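Local coordinates for Epf (Streptococcus pyogenes, PDB 4ES9), which is probably a cell-surface adhesin of group A streptococci, with an N-terminal portion built from a carbohydrate-binding-module-like beta sandwich and a fibronectin type III-like domain, at residues Q219-V224 / T235-D240; N229-L234 / P272-L277; I116-G121 / V204-L209; V129-G134 / E160-G165. All coordinates share one frame; numbering follows the deposited sequence.

The four contacts fall into two pairs, one in each of the two beta-sandwich parts of the chain. Interactions 1 and 2 share strand 231-237, which lies between strands 219-224 and 273-276; their centres are 14 Å apart, and Val224 N and Gln233 O, 2.8 Å apart, link them. Interactions 3 and 4 belong to the larger, N-terminal sandwich, with centres 13 Å apart. There Gln120 OE1 meets Tyr131 OH at 2.6 Å, and the rings of Phe118 and Tyr131 pack together, so the two facing sheets touch. Between the pairs there is no touch: interactions 1 and 3 lie about 38 Å apart by centres, although strand 202-213 leads directly into strand 219-224.

Interaction 1: Q219-V224 / T235-D240; sequences QLDKGV and TLKSDD
Gln219 and Lys237 sit opposite each other as an antiparallel hydrogen-bonded pair in the hairpin of strands 219-224 and 231-237, with Gln219 CB 3.8 Å from Lys237 CG. Beyond CG the glutamine bends (chi2 94°) and lays its amide along the chain just after the second strand, Gln219 OE1 coming to 3.3 Å from Ser238 CA. Lys237 has its CG tucked between the backbone N and the carbonyl carbon (chi1 64°) and is stretched out from there, which carries it across Asp221 at about a right angle. Lys237 CD passes 3.6 Å from Asp221 OD1, and NZ forms a long salt bridge of 3.9 Å with that same oxygen. Asp221 also runs beside Thr235, pointing the same way, while Lys222 slants over the threonine with CG 3.5 Å from Thr235 OG1. Both Asp221 and Lys222 face Thr235, making a classic beta bulge: Thr235 O accepts from Asp221 N at 2.7 Å and more weakly from Lys222 N at 3.4 Å. On the other face Leu220 and Leu236 turn toward the strands 290-297 and 307-310. The short bonds are thus all between backbones; the exposed Asp221-Lys237 pair is long enough that it probably adds little to the hold.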
loop_
_atom_site.group_PDB
_atom_site.type_symbol
_atom_site.label_atom_id
_atom_site.label_comp_id
_atom_site.label_asym_id
_atom_site.label_seq_id
_atom_site.Cartn_x
_atom_site.Cartn_y
_atom_site.Cartn_z
ATOM N N GLN A 219 3.025 2.756 -20.921
ATOM C CA GLN A 219 3.063 2.394 -22.334
ATOM C C GLN A 219 3.718 3.511 -23.116
ATOM O O GLN A 219 3.629 4.672 -22.714
ATOM C CB GLN A 219 1.634 2.139 -22.883
ATOM C CG GLN A 219 0.881 0.968 -22.242
ATOM C CD GLN A 219 -0.012 1.363 -21.086
ATOM O OE1 GLN A 219 -0.852 2.263 -21.185
ATOM N NE2 GLN A 219 0.145 0.685 -19.956
ATOM N N LEU A 220 4.347 3.180 -24.244
ATOM C CA LEU A 220 4.926 4.202 -25.101
ATOM C C LEU A 220 3.831 4.798 -25.980
ATOM O O LEU A 220 3.223 4.079 -26.766
ATOM C CB LEU A 220 6.068 3.630 -25.961
ATOM C CG LEU A 220 6.779 4.632 -26.903
ATOM C CD1 LEU A 220 7.697 5.547 -26.124
ATOM C CD2 LEU A 220 7.566 3.909 -27.963
ATOM N N ASP A 221 3.559 6.100 -25.825
ATOM C CA ASP A 221 2.574 6.783 -26.650
ATOM C C ASP A 221 3.211 7.119 -27.996
ATOM O O ASP A 221 2.613 6.856 -29.050
ATOM C CB ASP A 221 2.019 8.051 -25.960
ATOM C CG ASP A 221 0.873 8.716 -26.718
ATOM O OD1 ASP A 221 -0.020 7.992 -27.204
ATOM O OD2 ASP A 221 0.870 9.956 -26.817
ATOM N N LYS A 222 4.415 7.714 -27.955
ATOM C CA LYS A 222 5.183 8.090 -29.132
ATOM C C LYS A 222 6.655 8.251 -28.761
ATOM O O LYS A 222 7.002 8.508 -27.606
ATOM C CB LYS A 222 4.619 9.352 -29.838
ATOM C CG LYS A 222 4.712 10.677 -29.093
ATOM C CD LYS A 222 4.355 11.849 -30.006
ATOM C CE LYS A 222 4.476 13.168 -29.275
ATOM N NZ LYS A 222 3.834 14.275 -30.027
ATOM N N GLY A 223 7.497 8.066 -29.752
ATOM C CA GLY A 223 8.939 8.192 -29.618
ATOM C C GLY A 223 9.478 9.068 -30.724
ATOM O O GLY A 223 8.992 9.002 -31.853
ATOM N N VAL A 224 10.459 9.921 -30.413
ATOM C CA VAL A 224 11.059 10.824 -31.400
ATOM C C VAL A 224 12.564 10.647 -31.354
ATOM O O VAL A 224 13.180 10.784 -30.291
ATOM C CB VAL A 224 10.634 12.313 -31.237
ATOM C CG1 VAL A 224 11.369 13.217 -32.222
ATOM C CG2 VAL A 224 9.130 12.490 -31.416
ATOM N N THR A 235 7.416 9.695 -25.055
ATOM C CA THR A 235 6.170 10.094 -24.430
ATOM C C THR A 235 5.506 8.848 -23.859
ATOM O O THR A 235 5.194 7.912 -24.611
ATOM C CB THR A 235 5.267 10.816 -25.427
ATOM O OG1 THR A 235 6.016 11.860 -26.045
ATOM C CG2 THR A 235 4.020 11.383 -24.775
ATOM N N LEU A 236 5.267 8.859 -22.543
ATOM C CA LEU A 236 4.644 7.742 -21.839
ATOM C C LEU A 236 3.155 7.984 -21.617
ATOM O O LEU A 236 2.726 9.123 -21.418
ATOM C CB LEU A 236 5.337 7.506 -20.468
ATOM C CG LEU A 236 6.829 7.192 -20.465
ATOM C CD1 LEU A 236 7.368 7.096 -19.043
ATOM C CD2 LEU A 236 7.131 5.905 -21.237
ATOM N N LYS A 237 2.384 6.910 -21.600
ATOM C CA LYS A 237 0.956 6.964 -21.313
ATOM C C LYS A 237 0.583 5.808 -20.385
ATOM O O LYS A 237 1.397 4.909 -20.109
ATOM C CB LYS A 237 0.098 6.951 -22.600
ATOM C CG LYS A 237 0.209 5.666 -23.446
ATOM C CD LYS A 237 -0.787 5.661 -24.602
ATOM C CE LYS A 237 -0.658 4.430 -25.464
ATOM N NZ LYS A 237 -1.581 4.466 -26.631
ATOM N N SER A 238 -0.663 5.834 -19.927
ATOM C CA SER A 238 -1.208 4.809 -19.065
ATOM C C SER A 238 -2.669 4.504 -19.447
ATOM O O SER A 238 -3.412 5.398 -19.848
ATOM C CB SER A 238 -1.099 5.247 -17.613
ATOM O OG SER A 238 -1.382 4.155 -16.761
ATOM N N ASP A 239 -3.064 3.240 -19.322
ATOM C CA ASP A 239 -4.419 2.758 -19.603
ATOM C C ASP A 239 -5.313 2.779 -18.344
ATOM O O ASP A 239 -6.540 2.658 -18.467
ATOM C CB ASP A 239 -4.364 1.314 -20.156
ATOM C CG ASP A 239 -4.131 1.201 -21.650
ATOM O OD1 ASP A 239 -4.430 2.183 -22.380
ATOM O OD2 ASP A 239 -3.705 0.113 -22.102
ATOM N N ASP A 240 -4.701 2.913 -17.139
ATOM C CA ASP A 240 -5.442 2.864 -15.873
ATOM C C ASP A 240 -5.439 4.203 -15.088
ATOM O O ASP A 240 -5.747 4.206 -13.894
ATOM C CB ASP A 240 -4.916 1.706 -14.989
ATOM C CG ASP A 240 -3.423 1.701 -14.648
ATOM O OD1 ASP A 240 -2.762 2.756 -14.815
ATOM O OD2 ASP A 240 -2.920 0.646 -14.195
#

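Interaction 2: N229-L234 / P272-L277; sequences NKNVQL and PISITL
Lys230 O takes the backbone N of Leu277 at 2.7 Å, the first of five backbone hydrogen bonds that join strand 231-237 antiparallel to strand 273-276. Val232 and Ile275 exchange a pair of them, and so do Leu234 and Ile273. Next to this run, an Asx turn lies just before Val232: Asn229 OD1 receives Asn231 N at 3.0 Å, in the carbonyl plane on a lone pair. The apolar contacts lie on the face of Val232, Leu234, Ile273 and Ile275. Val232 CG2, anti to the carbonyl carbon, meets Leu277 CD1 at 3.7 Å, and the tips of Leu234 and Ile275 touch through their CD1 methyls, also 3.7 Å apart. On the reverse face, with Asn231, Gln233, Ser274 and Thr276, Gln233 lies alongside the ring of Pro272, which follows a cis peptide, with NE2 3.7 Å from Pro272 CG. The aliphatic part of Lys230 runs past Leu277 O. The apolar face closes on a second sheet, with Ile250 and Leu252 of strand 248-253, Val263 of strand 259-264 and Phe309 of strand 307-310 against it. A three-stranded sheet packed on a four-stranded one in this order is consistent with a fibronectin type III fold.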
loop_
_atom_site.group_PDB
_atom_site.type_symbol
_atom_site.label_atom_id
_atom_site.label_comp_id
_atom_site.label_asym_id
_atom_site.label_seq_id
_atom_site.Cartn_x
_atom_site.Cartn_y
_atom_site.Cartn_z
ATOM N N ASN A 229 21.323 12.830 -33.913
ATOM C CA ASN A 229 20.863 13.549 -32.714
ATOM C C ASN A 229 20.887 12.606 -31.507
ATOM O O ASN A 229 20.228 11.561 -31.520
ATOM C CB ASN A 229 19.465 14.155 -32.933
ATOM C CG ASN A 229 19.078 15.246 -31.954
ATOM O OD1 ASN A 229 19.226 15.125 -30.739
ATOM N ND2 ASN A 229 18.511 16.320 -32.461
ATOM N N LYS A 230 21.673 12.969 -30.472
ATOM C CA LYS A 230 21.859 12.183 -29.248
ATOM C C LYS A 230 20.607 12.168 -28.356
ATOM O O LYS A 230 20.505 11.309 -27.474
ATOM C CB LYS A 230 23.039 12.736 -28.430
ATOM C CG LYS A 230 24.413 12.583 -29.081
ATOM C CD LYS A 230 25.553 12.988 -28.132
ATOM C CE LYS A 230 25.687 14.481 -27.910
ATOM N NZ LYS A 230 26.973 14.825 -27.245
ATOM N N ASN A 231 19.675 13.123 -28.568
ATOM C CA ASN A 231 18.485 13.239 -27.741
ATOM C C ASN A 231 17.292 12.476 -28.316
ATOM O O ASN A 231 16.789 12.809 -29.397
ATOM C CB ASN A 231 18.108 14.712 -27.499
ATOM C CG ASN A 231 17.326 14.917 -26.214
ATOM O OD1 ASN A 231 17.663 14.366 -25.160
ATOM N ND2 ASN A 231 16.265 15.710 -26.254
ATOM N N VAL A 232 16.841 11.455 -27.562
ATOM C CA VAL A 232 15.680 10.625 -27.869
ATOM C C VAL A 232 14.581 11.016 -26.885
ATOM O O VAL A 232 14.797 10.967 -25.664
ATOM C CB VAL A 232 16.004 9.108 -27.839
ATOM C CG1 VAL A 232 14.744 8.272 -28.059
ATOM C CG2 VAL A 232 17.035 8.763 -28.891
ATOM N N GLN A 233 13.425 11.439 -27.415
ATOM C CA GLN A 233 12.312 11.885 -26.587
ATOM C C GLN A 233 11.197 10.853 -26.608
ATOM O O GLN A 233 10.666 10.536 -27.680
ATOM C CB GLN A 233 11.810 13.266 -27.047
ATOM C CG GLN A 233 12.815 14.379 -26.776
ATOM C CD GLN A 233 12.317 15.741 -27.174
ATOM O OE1 GLN A 233 11.762 15.947 -28.261
ATOM N NE2 GLN A 233 12.545 16.719 -26.314
ATOM N N LEU A 234 10.841 10.324 -25.417
ATOM C CA LEU A 234 9.788 9.325 -25.307
ATOM C C LEU A 234 8.629 9.861 -24.508
ATOM O O LEU A 234 8.823 10.409 -23.422
ATOM C CB LEU A 234 10.304 8.014 -24.679
ATOM C CG LEU A 234 11.501 7.344 -25.350
ATOM C CD1 LEU A 234 11.975 6.187 -24.527
ATOM C CD2 LEU A 234 11.181 6.905 -26.784
ATOM N N PRO A 272 8.278 15.060 -22.354
ATOM C CA PRO A 272 8.870 13.766 -22.759
ATOM C C PRO A 272 9.998 13.330 -21.835
ATOM O O PRO A 272 10.684 14.169 -21.235
ATOM C CB PRO A 272 9.374 14.044 -24.182
ATOM C CG PRO A 272 9.711 15.524 -24.180
ATOM C CD PRO A 272 8.842 16.188 -23.125
ATOM N N ILE A 273 10.176 12.014 -21.714
ATOM C CA ILE A 273 11.265 11.418 -20.967
ATOM C C ILE A 273 12.450 11.413 -21.916
ATOM O O ILE A 273 12.338 10.892 -23.025
ATOM C CB ILE A 273 10.918 10.009 -20.420
ATOM C CG1 ILE A 273 9.625 10.000 -19.559
ATOM C CG2 ILE A 273 12.113 9.360 -19.690
ATOM C CD1 ILE A 273 9.596 10.892 -18.260
ATOM N N SER A 274 13.571 11.997 -21.495
ATOM C CA SER A 274 14.741 12.072 -22.337
ATOM C C SER A 274 15.720 10.933 -22.083
ATOM O O SER A 274 15.939 10.507 -20.948
ATOM C CB SER A 274 15.433 13.415 -22.158
ATOM O OG SER A 274 14.596 14.467 -22.616
ATOM N N ILE A 275 16.243 10.405 -23.188
ATOM C CA ILE A 275 17.274 9.379 -23.260
ATOM C C ILE A 275 18.425 10.012 -24.062
ATOM O O ILE A 275 18.183 10.570 -25.137
ATOM C CB ILE A 275 16.758 8.045 -23.868
ATOM C CG1 ILE A 275 15.768 7.353 -22.902
ATOM C CG2 ILE A 275 17.933 7.130 -24.242
ATOM C CD1 ILE A 275 15.440 5.852 -23.157
ATOM N N THR A 276 19.642 9.991 -23.504
ATOM C CA THR A 276 20.805 10.544 -24.163
ATOM C C THR A 276 21.646 9.391 -24.723
ATOM O O THR A 276 22.122 8.543 -23.965
ATOM C CB THR A 276 21.593 11.470 -23.220
ATOM O OG1 THR A 276 20.721 12.482 -22.720
ATOM C CG2 THR A 276 22.779 12.139 -23.908
ATOM N N LEU A 277 21.803 9.356 -26.055
ATOM C CA LEU A 277 22.642 8.356 -26.716
ATOM C C LEU A 277 24.072 8.861 -26.741
ATOM O O LEU A 277 24.295 10.068 -26.602
ATOM C CB LEU A 277 22.181 8.105 -28.174
ATOM C CG LEU A 277 20.754 7.646 -28.461
ATOM C CD1 LEU A 277 20.463 7.767 -29.962
ATOM C CD2 LEU A 277 20.526 6.197 -27.987
#

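Interaction 3: I116-G121 / V204-L209; sequences ITFEQG and VEFKNL
Glu119 has the largest area buried in this contact and pairs with Lys207 across strands 113-123 and 202-213. Their backbones trade two hydrogen bonds, Glu119 N to Lys207 O being 2.8 Å and almost straight. The glutamate reaches out extended, and its OE2 accepts from Asn208 ND2 at 2.7 Å, on the anti side and 28° out of the carboxylate plane; carboxylate and amide stand nearly perpendicular. Asn208 has a left-handed backbone (phi 49°) and its CB points toward the facing strand, consistent with the amide reaching Glu119. Lys207 ranks second, with Lys207 CG 3.8 Å from Glu119 CB, but its NZ stays 4.3 Å from Glu119 OE1, beyond a salt bridge. Phe118 comes third: its CB lies 3.7 Å from Leu209 CD2, and its CA-H points at Asn208 O. That carbonyl also receives a water, 2.6 Å away, which is hydrogen-bonded in turn to Thr117 OG1. The two strands are neighbours inside the seven-stranded sheet, with strand 172-180 beyond one and strand 84-89 beyond the other. Phe118, Gln120 and Phe206 turn inward to the second sheet, where Tyr131 of strand 127-135 takes the Gln120 amide oxygen and Leu190 of strand 186-194 touches Phe206.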
loop_
_atom_site.group_PDB
_atom_site.type_symbol
_atom_site.label_atom_id
_atom_site.label_comp_id
_atom_site.label_asym_id
_atom_site.label_seq_id
_atom_site.Cartn_x
_atom_site.Cartn_y
_atom_site.Cartn_z
ATOM N N ILE A 116 -2.990 -5.586 -0.631
ATOM C CA ILE A 116 -2.931 -6.083 0.744
ATOM C C ILE A 116 -3.615 -7.442 0.785
ATOM O O ILE A 116 -4.705 -7.608 0.224
ATOM C CB ILE A 116 -3.578 -5.089 1.758
ATOM C CG1 ILE A 116 -2.716 -3.800 1.879
ATOM C CG2 ILE A 116 -3.787 -5.728 3.155
ATOM C CD1 ILE A 116 -3.363 -2.613 2.581
ATOM N N THR A 117 -2.961 -8.421 1.432
ATOM C CA THR A 117 -3.542 -9.744 1.681
ATOM C C THR A 117 -3.383 -10.028 3.158
ATOM O O THR A 117 -2.395 -9.608 3.784
ATOM C CB THR A 117 -2.923 -10.863 0.816
ATOM O OG1 THR A 117 -1.516 -10.912 1.051
ATOM C CG2 THR A 117 -3.222 -10.697 -0.689
ATOM N N PHE A 118 -4.369 -10.706 3.727
ATOM C CA PHE A 118 -4.383 -11.132 5.128
ATOM C C PHE A 118 -5.483 -12.127 5.336
ATOM O O PHE A 118 -6.366 -12.269 4.480
ATOM C CB PHE A 118 -4.520 -9.939 6.131
ATOM C CG PHE A 118 -5.830 -9.200 6.101
ATOM C CD1 PHE A 118 -6.051 -8.185 5.178
ATOM C CD2 PHE A 118 -6.839 -9.504 7.019
ATOM C CE1 PHE A 118 -7.277 -7.538 5.122
ATOM C CE2 PHE A 118 -8.053 -8.834 6.982
ATOM C CZ PHE A 118 -8.267 -7.861 6.032
ATOM N N GLU A 119 -5.456 -12.787 6.502
ATOM C CA GLU A 119 -6.493 -13.727 6.826
ATOM C C GLU A 119 -7.391 -13.150 7.903
ATOM O O GLU A 119 -6.929 -12.708 8.958
ATOM C CB GLU A 119 -5.909 -15.063 7.295
ATOM C CG GLU A 119 -5.204 -15.853 6.208
ATOM C CD GLU A 119 -4.390 -17.014 6.746
ATOM O OE1 GLU A 119 -4.880 -17.710 7.668
ATOM O OE2 GLU A 119 -3.276 -17.249 6.229
ATOM N N GLN A 120 -8.689 -13.177 7.634
ATOM C CA GLN A 120 -9.677 -12.825 8.639
ATOM C C GLN A 120 -9.897 -14.060 9.485
ATOM O O GLN A 120 -10.426 -15.055 8.981
ATOM C CB GLN A 120 -10.996 -12.336 8.008
ATOM C CG GLN A 120 -12.094 -12.103 9.072
ATOM C CD GLN A 120 -11.701 -11.015 10.075
ATOM O OE1 GLN A 120 -11.595 -9.839 9.733
ATOM N NE2 GLN A 120 -11.434 -11.382 11.329
ATOM N N GLY A 121 -9.443 -14.008 10.735
ATOM C CA GLY A 121 -9.607 -15.093 11.700
ATOM C C GLY A 121 -10.970 -15.011 12.358
ATOM O O GLY A 121 -11.878 -14.368 11.821
ATOM N N VAL A 204 -11.941 -11.279 18.349
ATOM C CA VAL A 204 -11.761 -11.076 16.905
ATOM C C VAL A 204 -10.249 -11.103 16.610
ATOM O O VAL A 204 -9.477 -10.484 17.334
ATOM C CB VAL A 204 -12.490 -9.820 16.335
ATOM C CG1 VAL A 204 -12.038 -8.530 17.016
ATOM C CG2 VAL A 204 -12.361 -9.745 14.796
ATOM N N GLU A 205 -9.837 -11.831 15.578
ATOM C CA GLU A 205 -8.423 -11.998 15.241
ATOM C C GLU A 205 -8.162 -11.759 13.752
ATOM O O GLU A 205 -8.982 -12.107 12.895
ATOM C CB GLU A 205 -7.988 -13.426 15.619
ATOM C CG GLU A 205 -6.498 -13.691 15.548
ATOM C CD GLU A 205 -6.102 -15.148 15.686
ATOM O OE1 GLU A 205 -6.522 -15.971 14.838
ATOM O OE2 GLU A 205 -5.342 -15.461 16.630
ATOM N N PHE A 206 -6.989 -11.187 13.461
ATOM C CA PHE A 206 -6.494 -10.887 12.097
ATOM C C PHE A 206 -5.107 -11.429 11.998
ATOM O O PHE A 206 -4.341 -11.278 12.964
ATOM C CB PHE A 206 -6.512 -9.376 11.811
ATOM C CG PHE A 206 -7.764 -8.650 12.247
ATOM C CD1 PHE A 206 -8.855 -8.535 11.392
ATOM C CD2 PHE A 206 -7.849 -8.073 13.512
ATOM C CE1 PHE A 206 -10.009 -7.864 11.799
ATOM C CE2 PHE A 206 -9.008 -7.411 13.924
ATOM C CZ PHE A 206 -10.083 -7.309 13.072
ATOM N N LYS A 207 -4.750 -12.065 10.857
ATOM C CA LYS A 207 -3.399 -12.651 10.783
ATOM C C LYS A 207 -2.761 -12.655 9.375
ATOM O O LYS A 207 -3.414 -12.347 8.381
ATOM C CB LYS A 207 -3.401 -14.085 11.359
ATOM C CG LYS A 207 -4.484 -15.017 10.857
ATOM C CD LYS A 207 -4.363 -16.367 11.540
ATOM C CE LYS A 207 -5.589 -17.229 11.343
ATOM N NZ LYS A 207 -5.362 -18.595 11.871
ATOM N N ASN A 208 -1.464 -13.008 9.325
ATOM C CA ASN A 208 -0.672 -13.189 8.090
ATOM C C ASN A 208 -0.839 -11.976 7.122
ATOM O O ASN A 208 -1.312 -12.102 5.990
ATOM C CB ASN A 208 -1.102 -14.537 7.461
ATOM C CG ASN A 208 -0.378 -15.032 6.248
ATOM O OD1 ASN A 208 0.752 -14.679 5.988
ATOM N ND2 ASN A 208 -1.028 -15.885 5.471
ATOM N N LEU A 209 -0.431 -10.814 7.607
ATOM C CA LEU A 209 -0.569 -9.519 6.950
ATOM C C LEU A 209 0.591 -9.240 5.987
ATOM O O LEU A 209 1.746 -9.299 6.376
ATOM C CB LEU A 209 -0.688 -8.416 8.015
ATOM C CG LEU A 209 -1.748 -8.682 9.115
ATOM C CD1 LEU A 209 -1.217 -8.398 10.504
ATOM C CD2 LEU A 209 -3.012 -7.977 8.848
HETATM O O HOH W 1 -1.342 -12.682 3.473
#

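Interaction 4: V129-G134 / E160-G165; sequences VDYRIG and EGEEQG
In the N-terminal beta sandwich, whose two antiparallel sheets recall carbohydrate-binding modules, the loop after strand 154-159 crosses strand 127-135, an edge strand of the six-stranded sheet, roughly at a right angle. The loop comes from the opposite sheet, so the contact closes one side of the sandwich. Asp130 organises it. Its OD1 receives Gly165 N at 2.7 Å, the donor standing well above the carboxylate plane (62° out of it). OD2 is met by Arg132 NE at 2.9 Å on the syn side, a salt bridge within the strand that lies in the guanidinium plane. With one oxygen held by the loop and the other by the arginine, rotation of the carboxylate is probably limited. The backbone angles of Gly165 leave no room for a CB beside the carbonyl O of Gln164, which by itself accounts for a glycine here. Gln164 lies across Arg132: its CB sits 3.8 Å above one guanidinium face, offset toward the rim, and the amide is inclined 35° to the guanidinium. Arg132 NH1 has a further salt bridge to Glu150. Earlier in the loop, Glu162 OE1 only skirts Tyr131, 4.2 Å from CE2, since its carboxylate is taken up by Arg169 and Lys174. The amide of Gln164 also serves two partners: NE2 bonds to Glu150 and gives a nearly straight bond (178°) to the carbonyl Tyr131 O, 2.9 Å away.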
loop_
_atom_site.group_PDB
_atom_site.type_symbol
_atom_site.label_atom_id
_atom_site.label_comp_id
_atom_site.label_asym_id
_atom_site.label_seq_id
_atom_site.Cartn_x
_atom_site.Cartn_y
_atom_site.Cartn_z
ATOM N N VAL A 129 -16.909 -6.059 11.585
ATOM C CA VAL A 129 -15.556 -5.699 11.164
ATOM C C VAL A 129 -15.512 -4.819 9.912
ATOM O O VAL A 129 -16.303 -4.996 8.992
ATOM C CB VAL A 129 -14.785 -7.031 10.919
ATOM C CG1 VAL A 129 -13.438 -6.816 10.227
ATOM C CG2 VAL A 129 -14.605 -7.802 12.227
ATOM N N ASP A 130 -14.544 -3.887 9.892
ATOM C CA ASP A 130 -14.275 -3.011 8.762
ATOM C C ASP A 130 -12.777 -2.982 8.500
ATOM O O ASP A 130 -11.985 -3.182 9.423
ATOM C CB ASP A 130 -14.821 -1.586 9.022
ATOM C CG ASP A 130 -14.834 -0.659 7.802
ATOM O OD1 ASP A 130 -14.735 -1.166 6.657
ATOM O OD2 ASP A 130 -14.968 0.563 7.989
ATOM N N TYR A 131 -12.397 -2.773 7.233
ATOM C CA TYR A 131 -11.018 -2.656 6.782
ATOM C C TYR A 131 -10.849 -1.349 6.046
ATOM O O TYR A 131 -11.631 -1.065 5.127
ATOM C CB TYR A 131 -10.577 -3.814 5.854
ATOM C CG TYR A 131 -11.010 -5.200 6.254
ATOM C CD1 TYR A 131 -10.714 -5.710 7.517
ATOM C CD2 TYR A 131 -11.638 -6.044 5.336
ATOM C CE1 TYR A 131 -11.060 -7.010 7.868
ATOM C CE2 TYR A 131 -11.993 -7.348 5.676
ATOM C CZ TYR A 131 -11.709 -7.822 6.947
ATOM O OH TYR A 131 -12.079 -9.096 7.293
ATOM N N ARG A 132 -9.860 -0.534 6.472
ATOM C CA ARG A 132 -9.591 0.766 5.878
ATOM C C ARG A 132 -8.102 1.005 5.672
ATOM O O ARG A 132 -7.263 0.336 6.267
ATOM C CB ARG A 132 -10.152 1.900 6.772
ATOM C CG ARG A 132 -11.661 1.917 6.985
ATOM C CD ARG A 132 -12.391 2.610 5.866
ATOM N NE ARG A 132 -13.829 2.428 6.027
ATOM C CZ ARG A 132 -14.733 2.861 5.168
ATOM N NH1 ARG A 132 -14.358 3.508 4.068
ATOM N NH2 ARG A 132 -16.018 2.648 5.394
ATOM N N ILE A 133 -7.778 2.001 4.848
ATOM C CA ILE A 133 -6.414 2.493 4.666
ATOM C C ILE A 133 -6.321 3.754 5.516
ATOM O O ILE A 133 -7.271 4.515 5.552
ATOM C CB ILE A 133 -6.076 2.743 3.149
ATOM C CG1 ILE A 133 -6.293 1.457 2.274
ATOM C CG2 ILE A 133 -4.640 3.294 2.986
ATOM C CD1 ILE A 133 -5.573 0.162 2.796
ATOM N N GLY A 134 -5.192 4.001 6.154
ATOM C CA GLY A 134 -5.030 5.219 6.938
ATOM C C GLY A 134 -3.603 5.711 6.970
ATOM O O GLY A 134 -2.731 5.146 6.300
ATOM N N GLU A 160 -11.737 -7.283 -2.277
ATOM C CA GLU A 160 -12.180 -8.212 -3.313
ATOM C C GLU A 160 -13.466 -8.948 -2.873
ATOM O O GLU A 160 -13.494 -9.598 -1.825
ATOM C CB GLU A 160 -11.056 -9.192 -3.645
ATOM C CG GLU A 160 -11.263 -9.946 -4.942
ATOM C CD GLU A 160 -10.096 -10.845 -5.274
ATOM O OE1 GLU A 160 -9.048 -10.317 -5.712
ATOM O OE2 GLU A 160 -10.216 -12.075 -5.073
ATOM N N GLY A 161 -14.527 -8.749 -3.662
ATOM C CA GLY A 161 -15.847 -9.344 -3.481
ATOM C C GLY A 161 -16.653 -8.871 -2.279
ATOM O O GLY A 161 -17.640 -9.521 -1.932
ATOM N N GLU A 162 -16.265 -7.739 -1.642
ATOM C CA GLU A 162 -16.931 -7.214 -0.441
ATOM C C GLU A 162 -17.008 -5.687 -0.451
ATOM O O GLU A 162 -16.235 -5.031 -1.143
ATOM C CB GLU A 162 -16.147 -7.645 0.835
ATOM C CG GLU A 162 -16.336 -9.069 1.306
ATOM C CD GLU A 162 -15.340 -9.585 2.340
ATOM O OE1 GLU A 162 -15.093 -8.914 3.368
ATOM O OE2 GLU A 162 -14.856 -10.717 2.140
ATOM N N GLU A 163 -17.897 -5.112 0.369
ATOM C CA GLU A 163 -17.994 -3.653 0.556
ATOM C C GLU A 163 -17.356 -3.265 1.893
ATOM O O GLU A 163 -17.265 -4.104 2.786
ATOM C CB GLU A 163 -19.457 -3.168 0.500
ATOM C CG GLU A 163 -20.130 -3.342 -0.858
ATOM C CD GLU A 163 -19.443 -2.726 -2.065
ATOM O OE1 GLU A 163 -18.995 -1.561 -1.983
ATOM O OE2 GLU A 163 -19.349 -3.417 -3.103
ATOM N N GLN A 164 -16.906 -2.003 2.023
ATOM C CA GLN A 164 -16.346 -1.445 3.256
ATOM C C GLN A 164 -17.494 -1.064 4.207
ATOM O O GLN A 164 -18.662 -1.090 3.803
ATOM C CB GLN A 164 -15.419 -0.260 2.968
ATOM C CG GLN A 164 -14.060 -0.710 2.429
ATOM C CD GLN A 164 -13.208 0.458 2.082
ATOM O OE1 GLN A 164 -13.479 1.196 1.126
ATOM N NE2 GLN A 164 -12.180 0.682 2.891
ATOM N N GLY A 165 -17.157 -0.751 5.454
ATOM C CA GLY A 165 -18.141 -0.476 6.492
ATOM C C GLY A 165 -18.232 -1.671 7.428
ATOM O O GLY A 165 -17.821 -2.768 7.047
#